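Local coordinates for SusD superfamily protein (Bacteroides thetaiotaomicron VPI-5482, PDB 3HDX) that probably binds polysaccharide at the outer membrane, as a SusD-family protein of carbohydrate uptake, at residues 278-283 with 291-296; 274-279 with 336-341. All coordinates share one frame; numbering follows the deposited sequence.

Interaction 1: 278-283 with 291-296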
# COMPACT_ATOMS: atom_id res chain seq x y z
N GLN A 278 -4.64 16.24 0.67
CA GLN A 278 -4.85 17.14 -0.46
C GLN A 278 -6.24 16.95 -1.09
O GLN A 278 -6.92 17.94 -1.49
CB GLN A 278 -3.76 16.96 -1.51
CG GLN A 278 -2.39 17.41 -1.03
CD GLN A 278 -1.20 16.96 -1.90
OE1 GLN A 278 -1.32 16.07 -2.75
NE2 GLN A 278 -0.01 17.56 -1.65
N LEU A 279 -6.68 15.69 -1.13
CA LEU A 279 -7.97 15.33 -1.67
C LEU A 279 -9.11 15.37 -0.66
O LEU A 279 -10.24 15.63 -1.05
CB LEU A 279 -7.90 13.90 -2.29
CG LEU A 279 -6.97 13.71 -3.49
CD1 LEU A 279 -6.78 12.21 -3.79
CD2 LEU A 279 -7.46 14.49 -4.71
N THR A 280 -8.84 15.12 0.62
CA THR A 280 -9.92 14.97 1.60
C THR A 280 -10.16 16.12 2.55
O THR A 280 -11.30 16.31 2.96
CB THR A 280 -9.66 13.71 2.46
OG1 THR A 280 -8.38 13.80 3.09
CG2 THR A 280 -9.80 12.42 1.58
N LEU A 281 -9.13 16.88 2.92
CA LEU A 281 -9.34 17.91 3.94
C LEU A 281 -9.93 19.21 3.42
O LEU A 281 -9.71 19.62 2.29
CB LEU A 281 -8.08 18.14 4.76
CG LEU A 281 -7.48 16.95 5.53
CD1 LEU A 281 -6.45 17.42 6.62
CD2 LEU A 281 -8.58 16.01 6.19
N ALA A 282 -10.69 19.84 4.30
CA ALA A 282 -11.30 21.15 4.05
C ALA A 282 -11.52 21.81 5.42
O ALA A 282 -11.17 21.25 6.46
CB ALA A 282 -12.60 21.02 3.29
N TYR A 283 -12.08 23.02 5.40
CA TYR A 283 -12.35 23.80 6.60
C TYR A 283 -13.18 22.98 7.60
O TYR A 283 -14.14 22.33 7.18
CB TYR A 283 -13.08 25.10 6.19
CG TYR A 283 -13.25 26.01 7.36
CD1 TYR A 283 -12.21 26.84 7.74
CD2 TYR A 283 -14.40 25.97 8.16
CE1 TYR A 283 -12.31 27.65 8.88
CE2 TYR A 283 -14.52 26.78 9.31
CZ TYR A 283 -13.48 27.62 9.65
OH TYR A 283 -13.57 28.41 10.79
N PRO A 291 -13.98 19.79 0.40
CA PRO A 291 -13.04 18.70 0.10
C PRO A 291 -13.15 18.31 -1.38
O PRO A 291 -14.25 18.45 -1.94
CB PRO A 291 -13.56 17.57 1.00
CG PRO A 291 -15.01 17.77 1.08
CD PRO A 291 -15.18 19.30 1.10
N GLU A 292 -12.06 17.84 -2.02
CA GLU A 292 -12.15 17.38 -3.42
C GLU A 292 -12.94 16.08 -3.49
O GLU A 292 -13.71 15.86 -4.44
CB GLU A 292 -10.79 17.15 -4.11
CG GLU A 292 -9.96 18.41 -4.37
CD GLU A 292 -10.70 19.55 -5.10
OE1 GLU A 292 -11.62 19.36 -5.95
OE2 GLU A 292 -10.35 20.69 -4.75
N ILE A 293 -12.77 15.23 -2.49
CA ILE A 293 -13.48 13.94 -2.40
C ILE A 293 -13.91 13.73 -0.94
O ILE A 293 -13.27 14.23 -0.03
CB ILE A 293 -12.64 12.73 -2.93
CG1 ILE A 293 -11.50 12.35 -1.95
CG2 ILE A 293 -12.11 13.01 -4.35
CD1 ILE A 293 -10.61 11.17 -2.44
N TYR A 294 -14.98 12.99 -0.74
CA TYR A 294 -15.49 12.75 0.62
C TYR A 294 -16.38 11.52 0.63
O TYR A 294 -16.84 11.06 -0.43
CB TYR A 294 -16.28 14.00 1.13
CG TYR A 294 -17.52 14.31 0.33
CD1 TYR A 294 -17.46 15.01 -0.87
CD2 TYR A 294 -18.79 13.93 0.81
CE1 TYR A 294 -18.61 15.28 -1.62
CE2 TYR A 294 -19.94 14.20 0.08
CZ TYR A 294 -19.86 14.88 -1.13
OH TYR A 294 -21.04 15.13 -1.83
N ILE A 295 -16.60 10.99 1.82
CA ILE A 295 -17.55 9.89 2.01
C ILE A 295 -18.88 10.55 2.35
O ILE A 295 -18.99 11.26 3.37
CB ILE A 295 -17.15 8.89 3.13
CG1 ILE A 295 -15.68 8.44 3.04
CG2 ILE A 295 -18.13 7.65 3.05
CD1 ILE A 295 -15.24 7.63 1.76
N SER A 296 -19.87 10.38 1.47
CA SER A 296 -21.18 11.01 1.70
C SER A 296 -21.90 10.37 2.90
O SER A 296 -21.56 9.26 3.34
CB SER A 296 -22.06 10.84 0.48
OG SER A 296 -22.44 9.49 0.33
O HOH W 1 -9.50 18.68 -0.40
O HOH W 2 -13.35 14.54 2.70
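Ile293 N donates a hydrogen bond to Leu279 O. The N-to-O distance is 2.9 Å, and the amide sits 21° out of the carbonyl plane. It fastens the last turn of helix 276-280 to the short strand 293-294. Two waters extend the polar link. Water 2 donates to Thr280 O and Ile293 O, 2.7 Å from each, and so bridges two carbonyls that could not bond to each other. Water 1 accepts from Glu292 N and lies beside Gln278 O and Leu281 O.

The apolar contacts lie on both sides of this polar seam. CD1 of Ile293 packs against CB of Leu279 at 3.8 Å, and the two side chains run obliquely past each other. Ile293 CG1 stands between its own backbone N and carbonyl carbon (chi1 73°), which also brings it 3.9 Å from Thr280 CG2. Further along, Ala282 CB meets the proline ring of Pro291 at CD, again at 3.8 Å. In the conformer given here, the carboxylate of Glu292 leads away and forms a salt bridge with Lys288; a second conformer was also modelled.

Leu54 of helix 52-58 covers Leu279 and Ile293. Strand 47-48 pairs antiparallel with 293-294, while Phe335 and Val334 of strand 334-335 pack on Thr280 and Ala282.

Interaction 2: 274-279 with 336-341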
# COMPACT_ATOMS: atom_id res chain seq x y z
N GLY A 274 2.72 14.15 -2.72
CA GLY A 274 1.43 13.44 -2.52
C GLY A 274 0.95 12.96 -1.11
O GLY A 274 1.60 12.17 -0.39
N HIS A 275 -0.26 13.41 -0.74
CA HIS A 275 -0.89 13.11 0.56
C HIS A 275 -2.39 13.04 0.37
O HIS A 275 -2.97 13.89 -0.33
CB HIS A 275 -0.58 14.25 1.54
CG HIS A 275 0.87 14.39 1.84
ND1 HIS A 275 1.51 13.63 2.80
CD2 HIS A 275 1.84 15.08 1.20
CE1 HIS A 275 2.81 13.90 2.77
NE2 HIS A 275 3.04 14.78 1.81
N LEU A 276 -3.05 12.08 1.01
CA LEU A 276 -4.51 11.96 0.90
C LEU A 276 -5.21 13.26 1.29
O LEU A 276 -6.22 13.62 0.71
CB LEU A 276 -5.07 10.84 1.78
CG LEU A 276 -6.60 10.63 1.77
CD1 LEU A 276 -7.07 10.24 0.34
CD2 LEU A 276 -7.05 9.60 2.81
N GLU A 277 -4.68 13.90 2.32
CA GLU A 277 -5.23 15.18 2.81
C GLU A 277 -5.46 16.23 1.72
O GLU A 277 -6.36 17.05 1.83
CB GLU A 277 -4.32 15.81 3.88
CG GLU A 277 -4.17 15.05 5.17
CD GLU A 277 -2.96 14.14 5.23
OE1 GLU A 277 -2.54 13.59 4.20
OE2 GLU A 277 -2.42 13.97 6.33
N GLN A 278 -4.64 16.24 0.67
CA GLN A 278 -4.85 17.14 -0.46
C GLN A 278 -6.24 16.95 -1.09
O GLN A 278 -6.92 17.94 -1.49
CB GLN A 278 -3.76 16.96 -1.51
CG GLN A 278 -2.39 17.41 -1.03
CD GLN A 278 -1.20 16.96 -1.90
OE1 GLN A 278 -1.32 16.07 -2.75
NE2 GLN A 278 -0.01 17.56 -1.65
N LEU A 279 -6.68 15.69 -1.13
CA LEU A 279 -7.97 15.33 -1.67
C LEU A 279 -9.11 15.37 -0.66
O LEU A 279 -10.24 15.63 -1.05
CB LEU A 279 -7.90 13.90 -2.29
CG LEU A 279 -6.97 13.71 -3.49
CD1 LEU A 279 -6.78 12.21 -3.79
CD2 LEU A 279 -7.46 14.49 -4.71
N SER A 336 -11.75 12.92 7.72
CA SER A 336 -10.68 13.47 8.53
C SER A 336 -9.80 12.41 9.20
O SER A 336 -8.94 12.76 10.01
CB SER A 336 -11.31 14.40 9.58
OG SER A 336 -12.23 13.68 10.38
N LYS A 337 -9.98 11.14 8.84
CA LYS A 337 -9.20 10.05 9.43
C LYS A 337 -7.69 10.35 9.45
O LYS A 337 -7.03 10.14 10.45
CB LYS A 337 -9.44 8.76 8.65
CG LYS A 337 -8.67 7.56 9.11
CD LYS A 337 -8.84 6.41 8.16
CE LYS A 337 -7.99 5.21 8.57
NZ LYS A 337 -8.29 3.95 7.78
N ILE A 338 -7.19 10.78 8.30
CA ILE A 338 -5.77 11.06 8.06
C ILE A 338 -5.66 12.59 8.00
O ILE A 338 -6.25 13.25 7.11
CB ILE A 338 -5.25 10.35 6.78
CG1 ILE A 338 -5.57 8.85 6.84
CG2 ILE A 338 -3.76 10.66 6.60
CD1 ILE A 338 -4.99 7.99 5.73
N LYS A 339 -4.91 13.14 8.94
CA LYS A 339 -4.85 14.62 9.16
C LYS A 339 -3.53 15.08 9.81
O LYS A 339 -3.47 15.66 10.91
CB LYS A 339 -6.10 15.07 9.95
CG LYS A 339 -6.33 14.34 11.25
CD LYS A 339 -7.54 14.89 12.03
CE LYS A 339 -7.81 14.09 13.26
NZ LYS A 339 -8.19 12.69 12.91
N ILE A 340 -2.44 14.78 9.10
CA ILE A 340 -1.08 15.10 9.55
C ILE A 340 -0.73 16.45 8.91
O ILE A 340 -0.19 16.55 7.79
CB ILE A 340 -0.09 13.99 9.19
CG1 ILE A 340 -0.61 12.61 9.62
CG2 ILE A 340 1.24 14.26 9.85
CD1 ILE A 340 -1.02 12.47 11.12
N ILE A 341 -1.10 17.52 9.61
CA ILE A 341 -1.01 18.90 9.06
C ILE A 341 0.19 19.66 9.65
O ILE A 341 0.25 19.80 10.86
CB ILE A 341 -2.33 19.67 9.32
CG1 ILE A 341 -3.55 18.90 8.79
CG2 ILE A 341 -2.27 21.11 8.69
CD1 ILE A 341 -4.92 19.47 9.27
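Glu277 reaches from the helix to the backbone of 336-341. Its OE2 accepts from Ile340 N at 2.9 Å, with an N-H...O angle of 159°. The oxygen uses its anti lone pair, the one facing away from OE1. The same carboxylate lies against Ile338, whose CG2 is 3.6 Å from Glu277 OE2, and the two side chains cross at about a right angle. Closer to the helix, Glu277 CG passes 3.4 Å from Ile338 O. The chain of Glu277 is bent at its second torsion (chi2 95°), and this turns the carboxylate toward the loop amide.

Beside this polar grip is an apolar one. Leu276 CD2 touches Ile338 CD1 at 3.9 Å, again with the side chains at about a right angle.

In the second shell, Ser356 OG bonds to Glu277 OE1, so both carboxylate oxygens are held and the group's rotation is fixed. His275 ND1 shares that same hydroxyl. An alanine in place of Glu277 is likely to leave the buried Ile340 amide without its acceptor and open a gap beside Ile338. On the loop side, Lys339 NZ bonds to Ser336 O at 3.0 Å and also to Thr241 O.

The contact joins the start of helix 276-280 to the loop between strands 334-335 and 358-361. Phe354 packs on Glu277, Phe247 covers Ile338, and helix 237-241 touches Lys337.

Both contacts start from helix 276-280, and they share Gln278 and Leu279. From the N terminus the chain first enters this helix through 274-279. After a short loop of seven residues it returns at 291-296, where interaction 1 closes. It then runs through helix 297-303 and strands 325-326 and 334-335, and interaction 2 closes a much longer loop at 336-341. The shorter loop lies within the longer one. The centres of the contacts are about 9 Å apart. Leu281 joins them directly, its CD1 packing on Ile341 CD1. Together they tie the short helix to strand 293-294 and to the loop after strand 334-335.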